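Local coordinates for capsule biosynthesis protein CapD proenzyme (Bacillus anthracis, PDB 3G9K) that cleaves the poly-gamma-D-glutamate capsule of the bacterium and joins it by an amide bond to meso-diaminopimelic acid of the peptidoglycan, at residues A[70-75]-A[79-84]; A[223-226]-A[231-234]; A[244-249]-A[298-303]. All blocks are in the same frame, centred on the assembly; numbering follows the deposited sequence.

Contact 1 of 3, residues A[70-75]-A[79-84]; sequences GMLIIS and ETFIDY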
ATOM      1  N   GLY A  70      -3.476   6.397   0.983  1.00 17.51           N
ATOM      2  CA  GLY A  70      -2.968   7.204   2.044  1.00 18.35           C
ATOM      3  C   GLY A  70      -1.481   7.389   1.898  1.00 18.74           C
ATOM      4  O   GLY A  70      -0.827   6.518   1.435  1.00 18.19           O
HETATM    5  N   MSE A  71      -1.036   8.592   2.321  1.00 23.40           N
HETATM    6  CA  MSE A  71       0.365   8.937   2.175  1.00 23.55           C
HETATM    7  C   MSE A  71       0.914   9.561   3.436  1.00 24.13           C
HETATM    8  O   MSE A  71       0.407  10.591   3.931  1.00 24.68           O
HETATM    9  CB  MSE A  71       0.573   9.892   0.997  1.00 22.93           C
HETATM   10  CG  MSE A  71       2.051  10.255   0.742  1.00 22.02           C
HETATM   11 SE   MSE A  71       2.391  11.380  -0.792  0.50 10.69          SE
HETATM   12  CE  MSE A  71       1.631  10.216  -2.177  1.00 20.94           C
ATOM     13  N   LEU A  72       1.995   8.963   3.925  1.00 19.92           N
ATOM     14  CA  LEU A  72       2.720   9.455   5.077  1.00 20.73           C
ATOM     15  C   LEU A  72       3.904  10.220   4.543  1.00 21.09           C
ATOM     16  O   LEU A  72       4.604   9.736   3.625  1.00 21.34           O
ATOM     17  CB  LEU A  72       3.134   8.255   5.962  1.00 21.45           C
ATOM     18  CG  LEU A  72       3.715   8.454   7.350  1.00 21.64           C
ATOM     19  CD1 LEU A  72       2.712   9.152   8.233  1.00 21.97           C
ATOM     20  CD2 LEU A  72       4.158   7.075   7.937  1.00 21.07           C
ATOM     21  N   ILE A  73       4.105  11.441   5.052  1.00 21.12           N
ATOM     22  CA  ILE A  73       5.216  12.302   4.628  1.00 21.41           C
ATOM     23  C   ILE A  73       5.950  12.748   5.908  1.00 22.66           C
ATOM     24  O   ILE A  73       5.392  13.498   6.745  1.00 22.37           O
ATOM     25  CB  ILE A  73       4.782  13.540   3.817  1.00 21.44           C
ATOM     26  CG1 ILE A  73       3.905  13.183   2.591  1.00 21.82           C
ATOM     27  CG2 ILE A  73       6.016  14.274   3.306  1.00 21.44           C
ATOM     28  CD1 ILE A  73       3.169  14.379   1.945  1.00 22.75           C
ATOM     29  N   ILE A  74       7.190  12.287   6.050  1.00 23.46           N
ATOM     30  CA  ILE A  74       8.032  12.636   7.201  1.00 25.55           C
ATOM     31  C   ILE A  74       9.308  13.329   6.718  1.00 27.45           C
ATOM     32  O   ILE A  74      10.170  12.717   6.083  1.00 27.02           O
ATOM     33  CB  ILE A  74       8.384  11.386   8.072  1.00 25.46           C
ATOM     34  CG1 ILE A  74       7.148  10.513   8.381  1.00 23.87           C
ATOM     35  CG2 ILE A  74       9.131  11.810   9.378  1.00 23.70           C
ATOM     36  CD1 ILE A  74       6.068  11.077   9.326  1.00 23.51           C
ATOM     37  N   SER A  75       9.385  14.637   6.978  1.00 29.54           N
ATOM     38  CA  SER A  75      10.541  15.441   6.599  1.00 31.40           C
ATOM     39  C   SER A  75      11.322  15.702   7.864  1.00 34.16           C
ATOM     40  O   SER A  75      10.889  15.313   8.948  1.00 34.39           O
ATOM     41  CB  SER A  75      10.114  16.766   5.963  1.00 32.17           C
ATOM     42  OG  SER A  75       9.402  17.557   6.896  1.00 33.06           O
ATOM     43  N   GLU A  79       5.667  16.143  10.106  1.00 33.05           N
ATOM     44  CA  GLU A  79       5.047  14.829   9.890  1.00 32.26           C
ATOM     45  C   GLU A  79       3.586  15.010   9.481  1.00 30.76           C
ATOM     46  O   GLU A  79       2.816  15.658  10.186  1.00 30.35           O
ATOM     47  CB  GLU A  79       5.072  13.973  11.167  1.00 32.79           C
ATOM     48  CG  GLU A  79       6.427  13.837  11.822  1.00 34.78           C
ATOM     49  CD  GLU A  79       6.762  14.991  12.772  1.00 38.41           C
ATOM     50  OE1 GLU A  79       5.842  15.494  13.460  1.00 39.66           O
ATOM     51  OE2 GLU A  79       7.956  15.370  12.816  1.00 39.98           O
ATOM     52  N   THR A  80       3.186  14.397   8.377  1.00 28.80           N
ATOM     53  CA  THR A  80       1.836  14.570   7.832  1.00 28.07           C
ATOM     54  C   THR A  80       1.315  13.244   7.308  1.00 25.08           C
ATOM     55  O   THR A  80       2.078  12.451   6.746  1.00 23.12           O
ATOM     56  CB  THR A  80       1.812  15.533   6.621  1.00 28.74           C
ATOM     57  OG1 THR A  80       2.590  16.715   6.880  1.00 32.76           O
ATOM     58  CG2 THR A  80       0.374  15.935   6.300  1.00 29.70           C
ATOM     59  N   PHE A  81       0.026  13.025   7.474  1.00 22.15           N
ATOM     60  CA  PHE A  81      -0.651  11.907   6.841  1.00 22.18           C
ATOM     61  C   PHE A  81      -1.810  12.439   5.983  1.00 21.77           C
ATOM     62  O   PHE A  81      -2.673  13.137   6.485  1.00 22.61           O
ATOM     63  CB  PHE A  81      -1.205  10.896   7.855  1.00 21.33           C
ATOM     64  CG  PHE A  81      -1.785   9.690   7.189  1.00 20.95           C
ATOM     65  CD1 PHE A  81      -0.958   8.666   6.768  1.00 23.13           C
ATOM     66  CD2 PHE A  81      -3.124   9.616   6.898  1.00 20.91           C
ATOM     67  CE1 PHE A  81      -1.474   7.566   6.090  1.00 20.92           C
ATOM     68  CE2 PHE A  81      -3.637   8.510   6.220  1.00 22.11           C
ATOM     69  CZ  PHE A  81      -2.795   7.487   5.838  1.00 20.58           C
ATOM     70  N   ILE A  82      -1.802  12.167   4.680  1.00 21.84           N
ATOM     71  CA  ILE A  82      -2.940  12.557   3.856  1.00 21.31           C
ATOM     72  C   ILE A  82      -3.835  11.330   3.531  1.00 21.57           C
ATOM     73  O   ILE A  82      -3.384  10.346   2.945  1.00 20.88           O
ATOM     74  CB  ILE A  82      -2.515  13.252   2.572  1.00 21.03           C
ATOM     75  CG1 ILE A  82      -1.420  14.279   2.848  1.00 23.42           C
ATOM     76  CG2 ILE A  82      -3.750  13.854   1.893  1.00 18.29           C
ATOM     77  CD1 ILE A  82      -1.773  15.214   3.969  1.00 28.38           C
ATOM     78  N   ASP A  83      -5.088  11.418   3.955  1.00 21.78           N
ATOM     79  CA  ASP A  83      -6.093  10.396   3.764  1.00 21.38           C
ATOM     80  C   ASP A  83      -6.936  10.724   2.520  1.00 21.96           C
ATOM     81  O   ASP A  83      -7.784  11.625   2.553  1.00 21.75           O
ATOM     82  CB  ASP A  83      -6.986  10.331   5.018  1.00 22.01           C
ATOM     83  CG  ASP A  83      -8.064   9.233   4.924  1.00 23.41           C
ATOM     84  OD1 ASP A  83      -8.366   8.751   3.808  1.00 25.02           O
ATOM     85  OD2 ASP A  83      -8.583   8.797   5.970  1.00 26.75           O
ATOM     86  N   TYR A  84      -6.721   9.981   1.431  1.00 20.13           N
ATOM     87  CA  TYR A  84      -7.541  10.116   0.221  1.00 19.77           C
ATOM     88  C   TYR A  84      -8.257   8.783  -0.121  1.00 19.69           C
ATOM     89  O   TYR A  84      -8.434   8.394  -1.272  1.00 18.54           O
ATOM     90  CB  TYR A  84      -6.710  10.680  -0.949  1.00 19.22           C
ATOM     91  CG  TYR A  84      -5.346   9.995  -1.132  1.00 17.70           C
ATOM     92  CD1 TYR A  84      -5.168   8.988  -2.055  1.00 17.04           C
ATOM     93  CD2 TYR A  84      -4.261  10.365  -0.369  1.00 18.65           C
ATOM     94  CE1 TYR A  84      -3.952   8.369  -2.196  1.00 14.37           C
ATOM     95  CE2 TYR A  84      -3.057   9.747  -0.493  1.00 18.22           C
ATOM     96  CZ  TYR A  84      -2.891   8.759  -1.433  1.00 17.82           C
ATOM     97  OH  TYR A  84      -1.662   8.140  -1.535  1.00 15.98           O
TER
HETATM   98  O   HOH W   1       5.282  16.430   6.435  1.00 32.93           O
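The antiparallel beta hairpin of strands 68-74 and 79-83, part of the sheet of the Ntn-hydrolase fold, brings Met-71 opposite Ile-82 and Ile-73 opposite Thr-80, each couple bonded in both directions through its backbone. Met-71 N reaches Ile-82 O at 3.0 Å, and Ile-73 N meets Thr-80 O at 2.8 Å. The water between Ile-73 O, 3.0 Å away, and Thr-80 OG1 gives this carbonyl a second donor besides Thr-80 N. Leu-72 with Phe-81 and Ile-74 with Glu-79 also meet through their side chains. Leu-72 CD1 comes to the edge of the Phe-81 ring, 4.0 Å from Phe-81 CD1. The chain of Phe-81, with CG anti to the backbone N (chi1 -175°), lays its CZ 3.8 Å from Gly-70 CA, a close fit of ring on backbone that suits glycine. Ile-74 CD1 rests on Glu-79 CB at 3.6 Å, so the glutamate contributes its methylenes. Tyr-84 lies with a ring face over Gly-70 N, Tyr-84 CZ being 3.4 Å from Gly-70 N, and its hydroxyl bonds to Asn-18 of the partner CapD chain. Met-71 and Tyr-84 lean on helix 104-115, Phe-81 meets Phe-240 edge-to-face, strand 219-228 flanks 79-83, and a strand of the partner chain pairs with 70-74, continuing the sheet across the interface.

Contact 2 of 3, residues A[223-226]-A[231-234]; sequences PVKG and YDVY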
ATOM      1  N   PRO A 223       0.032  11.888  11.871  1.00 27.67           N
ATOM      2  CA  PRO A 223       0.449  10.476  12.017  1.00 27.53           C
ATOM      3  C   PRO A 223       0.378   9.964  13.463  1.00 27.42           C
ATOM      4  O   PRO A 223       0.556  10.741  14.398  1.00 27.36           O
ATOM      5  CB  PRO A 223       1.879  10.495  11.512  1.00 27.77           C
ATOM      6  CG  PRO A 223       1.934  11.681  10.567  1.00 28.18           C
ATOM      7  CD  PRO A 223       1.084  12.711  11.249  1.00 27.63           C
ATOM      8  N   VAL A 224       0.087   8.677  13.637  1.00 26.51           N
ATOM      9  CA  VAL A 224       0.240   8.014  14.939  1.00 26.95           C
ATOM     10  C   VAL A 224       1.742   8.005  15.205  1.00 26.74           C
ATOM     11  O   VAL A 224       2.539   7.702  14.309  1.00 24.42           O
ATOM     12  CB  VAL A 224      -0.272   6.550  14.963  1.00 26.67           C
ATOM     13  CG1 VAL A 224      -0.253   5.991  16.409  1.00 28.51           C
ATOM     14  CG2 VAL A 224      -1.653   6.424  14.405  1.00 27.36           C
ATOM     15  N   LYS A 225       2.131   8.347  16.432  1.00 27.38           N
ATOM     16  CA  LYS A 225       3.542   8.377  16.832  1.00 27.94           C
ATOM     17  C   LYS A 225       3.732   7.610  18.137  1.00 28.24           C
ATOM     18  O   LYS A 225       3.037   7.847  19.125  1.00 28.83           O
ATOM     19  CB  LYS A 225       4.097   9.808  16.936  1.00 28.79           C
ATOM     20  CG  LYS A 225       5.644   9.891  17.097  1.00 29.45           C
ATOM     21  CD  LYS A 225       6.121   9.800  18.553  1.00 30.39           C
ATOM     22  CE  LYS A 225       7.650   9.722  18.621  1.00 31.41           C
ATOM     23  NZ  LYS A 225       8.180   9.233  19.941  1.00 33.77           N
ATOM     24  N   GLY A 226       4.658   6.654  18.092  1.00 27.20           N
ATOM     25  CA  GLY A 226       5.032   5.840  19.223  1.00 27.19           C
ATOM     26  C   GLY A 226       6.529   5.585  19.155  1.00 26.59           C
ATOM     27  O   GLY A 226       7.280   6.286  18.465  1.00 26.86           O
ATOM     28  N   TYR A 231      13.330   3.138  18.184  1.00 26.41           N
ATOM     29  CA  TYR A 231      12.912   3.937  17.030  1.00 26.19           C
ATOM     30  C   TYR A 231      11.719   4.768  17.413  1.00 25.83           C
ATOM     31  O   TYR A 231      10.814   4.279  18.097  1.00 24.36           O
ATOM     32  CB  TYR A 231      12.450   3.034  15.894  1.00 26.35           C
ATOM     33  CG  TYR A 231      13.522   2.262  15.174  1.00 26.11           C
ATOM     34  CD1 TYR A 231      13.835   0.957  15.559  1.00 28.14           C
ATOM     35  CD2 TYR A 231      14.183   2.801  14.065  1.00 25.86           C
ATOM     36  CE1 TYR A 231      14.765   0.228  14.900  1.00 27.23           C
ATOM     37  CE2 TYR A 231      15.146   2.055  13.379  1.00 27.29           C
ATOM     38  CZ  TYR A 231      15.416   0.757  13.802  1.00 28.37           C
ATOM     39  OH  TYR A 231      16.355  -0.022  13.171  1.00 27.09           O
ATOM     40  N   ASP A 232      11.688   6.012  16.962  1.00 26.11           N
ATOM     41  CA  ASP A 232      10.391   6.705  16.908  1.00 26.53           C
ATOM     42  C   ASP A 232       9.661   6.138  15.687  1.00 26.43           C
ATOM     43  O   ASP A 232      10.280   5.968  14.624  1.00 27.32           O
ATOM     44  CB  ASP A 232      10.543   8.202  16.731  1.00 27.62           C
ATOM     45  CG  ASP A 232      11.243   8.866  17.882  1.00 29.73           C
ATOM     46  OD1 ASP A 232      10.833   8.680  19.042  1.00 29.64           O
ATOM     47  OD2 ASP A 232      12.192   9.605  17.587  1.00 33.47           O
ATOM     48  N   VAL A 233       8.374   5.849  15.836  1.00 25.51           N
ATOM     49  CA  VAL A 233       7.556   5.266  14.766  1.00 25.29           C
ATOM     50  C   VAL A 233       6.387   6.184  14.435  1.00 25.06           C
ATOM     51  O   VAL A 233       5.622   6.566  15.317  1.00 24.36           O
ATOM     52  CB  VAL A 233       7.038   3.849  15.163  1.00 25.43           C
ATOM     53  CG1 VAL A 233       6.172   3.263  14.079  1.00 24.47           C
ATOM     54  CG2 VAL A 233       8.227   2.911  15.435  1.00 24.66           C
ATOM     55  N   TYR A 234       6.272   6.518  13.151  1.00 24.82           N
ATOM     56  CA  TYR A 234       5.166   7.302  12.605  1.00 24.37           C
ATOM     57  C   TYR A 234       4.375   6.352  11.715  1.00 23.67           C
ATOM     58  O   TYR A 234       4.964   5.640  10.871  1.00 20.67           O
ATOM     59  CB  TYR A 234       5.708   8.472  11.786  1.00 26.35           C
ATOM     60  CG  TYR A 234       6.636   9.331  12.604  1.00 26.99           C
ATOM     61  CD1 TYR A 234       8.018   9.097  12.606  1.00 29.75           C
ATOM     62  CD2 TYR A 234       6.123  10.340  13.432  1.00 30.06           C
ATOM     63  CE1 TYR A 234       8.878   9.893  13.386  1.00 28.75           C
ATOM     64  CE2 TYR A 234       6.956  11.110  14.215  1.00 30.52           C
ATOM     65  CZ  TYR A 234       8.327  10.880  14.195  1.00 29.95           C
ATOM     66  OH  TYR A 234       9.144  11.658  15.000  1.00 29.75           O
TER
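Pro-223 meets Tyr-234 through aliphatic carbon, CB to CB at 4.3 Å, where strand 219-228 enters the antiparallel beta hairpin it forms with strand 231-235 in the sheet of the Ntn-hydrolase fold. The proline is a rigid apolar ring that also packs on Leu-72 and Glu-79 of the adjoining hairpin. At Val-224 it is the carbonyl that faces the other strand: its O accepts a CA-H...O contact from Tyr-234 CA at 3.2 Å, while the branched apolar side chain lies against Pro-237 and Val-300. Lys-225 pairs with Tyr-234 in a non-hydrogen-bonded couple, and the two side chains run side by side in the same direction. CG of the lysine approaches CE2 of the tyrosine ring to 3.4 Å, obliquely to the ring. The chain then bends at chi2 (-87°) and stretches out beyond it, which carries the ammonium along to Asp-232. Long aliphatic carbon ending in a charge suits this partly exposed border: methylenes for the ring, NZ for the carboxylate. The backbone N of Lys-225 is taken by Asn-297 OD1. Gly-226 closes the segment in a hydrogen-bonded couple with Val-233, Gly-226 N to Val-233 O and Val-233 N to Gly-226 O, both 2.9 Å. Its bare CA suits the place, since Leu-246 of helix 242-254 packs directly on it. Along the hairpin's other edge, residues 232-234 pair with a strand of the partner CapD chain. Lys-225 NZ meets Asp-232 OD1 at 2.9 Å in a salt bridge, coming from above the carboxylate plane, 45° out of it.

Contact 3 of 3, residues A[244-249]-A[298-303]; sequences TLLQML and KMVSDK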
ATOM      1  N   THR A 244      -2.762  -0.727  15.209  1.00 23.64           N
ATOM      2  CA  THR A 244      -2.703  -2.180  15.330  1.00 23.53           C
ATOM      3  C   THR A 244      -1.298  -2.700  15.060  1.00 22.56           C
ATOM      4  O   THR A 244      -0.817  -3.552  15.767  1.00 23.13           O
ATOM      5  CB  THR A 244      -3.708  -2.844  14.384  1.00 22.99           C
ATOM      6  OG1 THR A 244      -5.020  -2.356  14.672  1.00 26.90           O
ATOM      7  CG2 THR A 244      -3.701  -4.366  14.531  1.00 24.76           C
ATOM      8  N   LEU A 245      -0.646  -2.181  14.024  1.00 22.54           N
ATOM      9  CA  LEU A 245       0.704  -2.630  13.680  1.00 23.02           C
ATOM     10  C   LEU A 245       1.685  -2.309  14.791  1.00 23.15           C
ATOM     11  O   LEU A 245       2.464  -3.171  15.201  1.00 21.87           O
ATOM     12  CB  LEU A 245       1.159  -1.966  12.372  1.00 22.95           C
ATOM     13  CG  LEU A 245       2.641  -2.057  12.024  1.00 23.22           C
ATOM     14  CD1 LEU A 245       3.179  -3.494  12.047  1.00 25.48           C
ATOM     15  CD2 LEU A 245       2.837  -1.393  10.644  1.00 24.00           C
ATOM     16  N   LEU A 246       1.617  -1.086  15.315  1.00 24.25           N
ATOM     17  CA  LEU A 246       2.538  -0.657  16.372  1.00 24.83           C
ATOM     18  C   LEU A 246       2.317  -1.370  17.734  1.00 24.94           C
ATOM     19  O   LEU A 246       3.267  -1.687  18.439  1.00 24.63           O
ATOM     20  CB  LEU A 246       2.413   0.856  16.586  1.00 25.56           C
ATOM     21  CG  LEU A 246       3.688   1.671  16.783  1.00 28.31           C
ATOM     22  CD1 LEU A 246       3.358   3.060  17.331  1.00 25.86           C
ATOM     23  CD2 LEU A 246       4.777   0.975  17.549  1.00 26.45           C
ATOM     24  N   GLN A 247       1.063  -1.560  18.107  1.00 24.82           N
ATOM     25  CA  GLN A 247       0.720  -2.439  19.218  1.00 25.08           C
ATOM     26  C   GLN A 247       1.355  -3.836  19.101  1.00 25.23           C
ATOM     27  O   GLN A 247       1.954  -4.340  20.068  1.00 26.16           O
ATOM     28  CB  GLN A 247      -0.803  -2.599  19.311  1.00 24.82           C
ATOM     29  CG  GLN A 247      -1.522  -1.362  19.788  1.00 26.18           C
ATOM     30  CD  GLN A 247      -3.035  -1.503  19.735  1.00 26.62           C
ATOM     31  OE1 GLN A 247      -3.572  -2.383  19.047  1.00 26.43           O
ATOM     32  NE2 GLN A 247      -3.743  -0.635  20.492  1.00 29.68           N
HETATM   33  N   MSE A 248       1.211  -4.434  17.949  1.00 30.17           N
HETATM   34  CA  MSE A 248       1.788  -5.750  17.679  1.00 30.15           C
HETATM   35  C   MSE A 248       3.318  -5.755  17.746  1.00 30.41           C
HETATM   36  O   MSE A 248       3.910  -6.685  18.297  1.00 30.32           O
HETATM   37  CB  MSE A 248       1.310  -6.291  16.335  1.00 29.38           C
HETATM   38  CG  MSE A 248      -0.128  -6.772  16.330  1.00 28.37           C
HETATM   39 SE   MSE A 248      -0.732  -7.496  14.659  0.50 22.78          SE
HETATM   40  CE  MSE A 248       0.570  -8.889  14.396  1.00 28.00           C
ATOM     41  N   LEU A 249       3.947  -4.739  17.154  1.00 23.60           N
ATOM     42  CA  LEU A 249       5.395  -4.594  17.249  1.00 24.64           C
ATOM     43  C   LEU A 249       5.820  -4.474  18.716  1.00 25.62           C
ATOM     44  O   LEU A 249       6.769  -5.126  19.129  1.00 25.49           O
ATOM     45  CB  LEU A 249       5.887  -3.372  16.470  1.00 24.50           C
ATOM     46  CG  LEU A 249       5.791  -3.426  14.928  1.00 23.97           C
ATOM     47  CD1 LEU A 249       6.072  -2.043  14.355  1.00 23.29           C
ATOM     48  CD2 LEU A 249       6.752  -4.485  14.301  1.00 22.44           C
ATOM     49  N   LYS A 298      -2.129   7.460  22.492  1.00 37.72           N
ATOM     50  CA  LYS A 298      -2.345   6.828  23.772  1.00 38.36           C
ATOM     51  C   LYS A 298      -2.614   5.329  23.577  1.00 37.94           C
ATOM     52  O   LYS A 298      -2.269   4.518  24.428  1.00 38.62           O
ATOM     53  CB  LYS A 298      -3.477   7.544  24.523  1.00 38.75           C
ATOM     54  CG  LYS A 298      -3.164   9.038  24.779  1.00 39.50           C
ATOM     55  CD  LYS A 298      -4.319   9.815  25.458  1.00 40.57           C
ATOM     56  CE  LYS A 298      -4.025  11.333  25.505  1.00 42.88           C
ATOM     57  NZ  LYS A 298      -4.010  11.894  26.907  1.00 45.61           N
HETATM   58  N   MSE A 299      -3.151   4.966  22.452  1.00 41.80           N
HETATM   59  CA  MSE A 299      -3.412   3.556  22.157  1.00 41.33           C
HETATM   60  C   MSE A 299      -2.144   2.755  21.799  1.00 40.89           C
HETATM   61  O   MSE A 299      -2.182   1.527  21.724  1.00 40.49           O
HETATM   62  CB  MSE A 299      -4.443   3.431  21.039  1.00 41.23           C
HETATM   63  CG  MSE A 299      -5.837   3.897  21.409  1.00 42.06           C
HETATM   64 SE   MSE A 299      -7.083   3.530  19.957  0.50 42.37          SE
HETATM   65  CE  MSE A 299      -7.385   1.639  20.280  1.00 43.16           C
ATOM     66  N   VAL A 300      -1.028   3.419  21.549  1.00 35.37           N
ATOM     67  CA  VAL A 300       0.265   2.764  21.225  1.00 35.47           C
ATOM     68  C   VAL A 300       1.344   3.039  22.299  1.00 35.77           C
ATOM     69  O   VAL A 300       2.543   2.730  22.116  1.00 35.08           O
ATOM     70  CB  VAL A 300       0.759   3.230  19.835  1.00 35.09           C
ATOM     71  CG1 VAL A 300      -0.241   2.823  18.759  1.00 34.01           C
ATOM     72  CG2 VAL A 300       0.954   4.736  19.833  1.00 34.47           C
ATOM     73  N   SER A 301       0.912   3.632  23.416  1.00 35.91           N
ATOM     74  CA  SER A 301       1.793   3.974  24.530  1.00 36.73           C
ATOM     75  C   SER A 301       2.204   2.726  25.307  1.00 36.95           C
ATOM     76  O   SER A 301       1.444   1.759  25.390  1.00 36.13           O
ATOM     77  CB  SER A 301       1.071   4.950  25.489  1.00 36.75           C
ATOM     78  OG  SER A 301      -0.017   4.307  26.143  1.00 36.46           O
ATOM     79  N   ASP A 302       3.393   2.761  25.903  1.00 38.17           N
ATOM     80  CA  ASP A 302       3.851   1.647  26.751  1.00 39.09           C
ATOM     81  C   ASP A 302       2.797   1.229  27.780  1.00 39.41           C
ATOM     82  O   ASP A 302       2.607   0.034  28.035  1.00 38.46           O
ATOM     83  CB  ASP A 302       5.156   1.991  27.477  1.00 39.72           C
ATOM     84  CG  ASP A 302       6.353   2.049  26.550  1.00 42.13           C
ATOM     85  OD1 ASP A 302       6.390   1.270  25.575  1.00 46.87           O
ATOM     86  OD2 ASP A 302       7.272   2.867  26.806  1.00 45.51           O
ATOM     87  N   LYS A 303       2.098   2.208  28.348  1.00 40.11           N
ATOM     88  CA  LYS A 303       1.113   1.922  29.397  1.00 40.74           C
ATOM     89  C   LYS A 303      -0.150   1.273  28.842  1.00 40.73           C
ATOM     90  O   LYS A 303      -0.741   0.399  29.479  1.00 40.40           O
ATOM     91  CB  LYS A 303       0.774   3.190  30.199  1.00 41.30           C
ATOM     92  CG  LYS A 303       1.734   3.449  31.399  1.00 42.78           C
ATOM     93  CD  LYS A 303       0.997   4.108  32.569  1.00 42.64           C
ATOM     94  CE  LYS A 303       1.936   4.599  33.683  1.00 43.86           C
ATOM     95  NZ  LYS A 303       1.185   4.943  34.940  1.00 45.19           N
TER
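Helix 242-254 approaches the turn between the short helices 296-299 and 302-306 most closely where Gln-247 faces Val-300, their CA atoms 5.6 Å apart. The helical segment has regular backbone bonds such as Leu-249 N to Leu-245 O, whereas at Val-300 the chain is not helical and at Ser-301 it extends (psi 150°) before entering helix 302-306. Gln-247 makes the polar link. Its side chain, extended beyond CG, brings NE2 to Met-299 O at 2.9 Å, with an N-H...O angle of 168°. Met-299 O lies close to the plane of the Gln-247 amide, but the donor is tilted 29° from the plane of the carbonyl. A long, uncharged amide suits this buried spot, since it can supply an N-H to the peptide oxygen of Met-299 without bringing a charge inside. In the Ntn-hydrolase fold of the gamma-glutamyltransferases, helices pack on the sheet; here helix 242-254 is joined to a turn some 50 residues on, and both Gln-247 and Met-299 touch Asp-281 of helix 264-284. Leu-246 supplies the apolar half. Its CD1 rests on the branch point of Val-300, 3.6 Å from Val-300 CB and 3.9 Å from Val-300 CG2, the two side chains crossing at about a right angle, and the compact valine packs on Val-224 of strand 219-228 as well. Ser-301 holds the turn as N-cap of helix 302-306: OG donates to Lys-298 O at 2.8 Å and accepts from the backbone N of Tyr-304.

Contacts 1 and 2 are successive hairpins of one four-stranded antiparallel sheet, with strands 79-83 and 219-228 side by side, and their centres lie about 12 Å apart. Leu-72 CD1 of contact 1 reaches Pro-223 CG of contact 2 at 3.5 Å, and Ile-74 CD1 meets Tyr-234 CB at 3.6 Å. Contact 3, centred about 10 Å from the centre of contact 2, sets helix 242-254 and the turn at Val-300 against the second hairpin: Leu-246 CD1 lies 3.8 Å from Gly-226 CA. Contacts 1 and 3 do not touch, their nearest atoms being about 9 Å apart. The partner CapD chain pairs with both outer strands, 68-74 and 231-235; in this family the smaller chain's N-terminal threonine is the catalytic nucleophile.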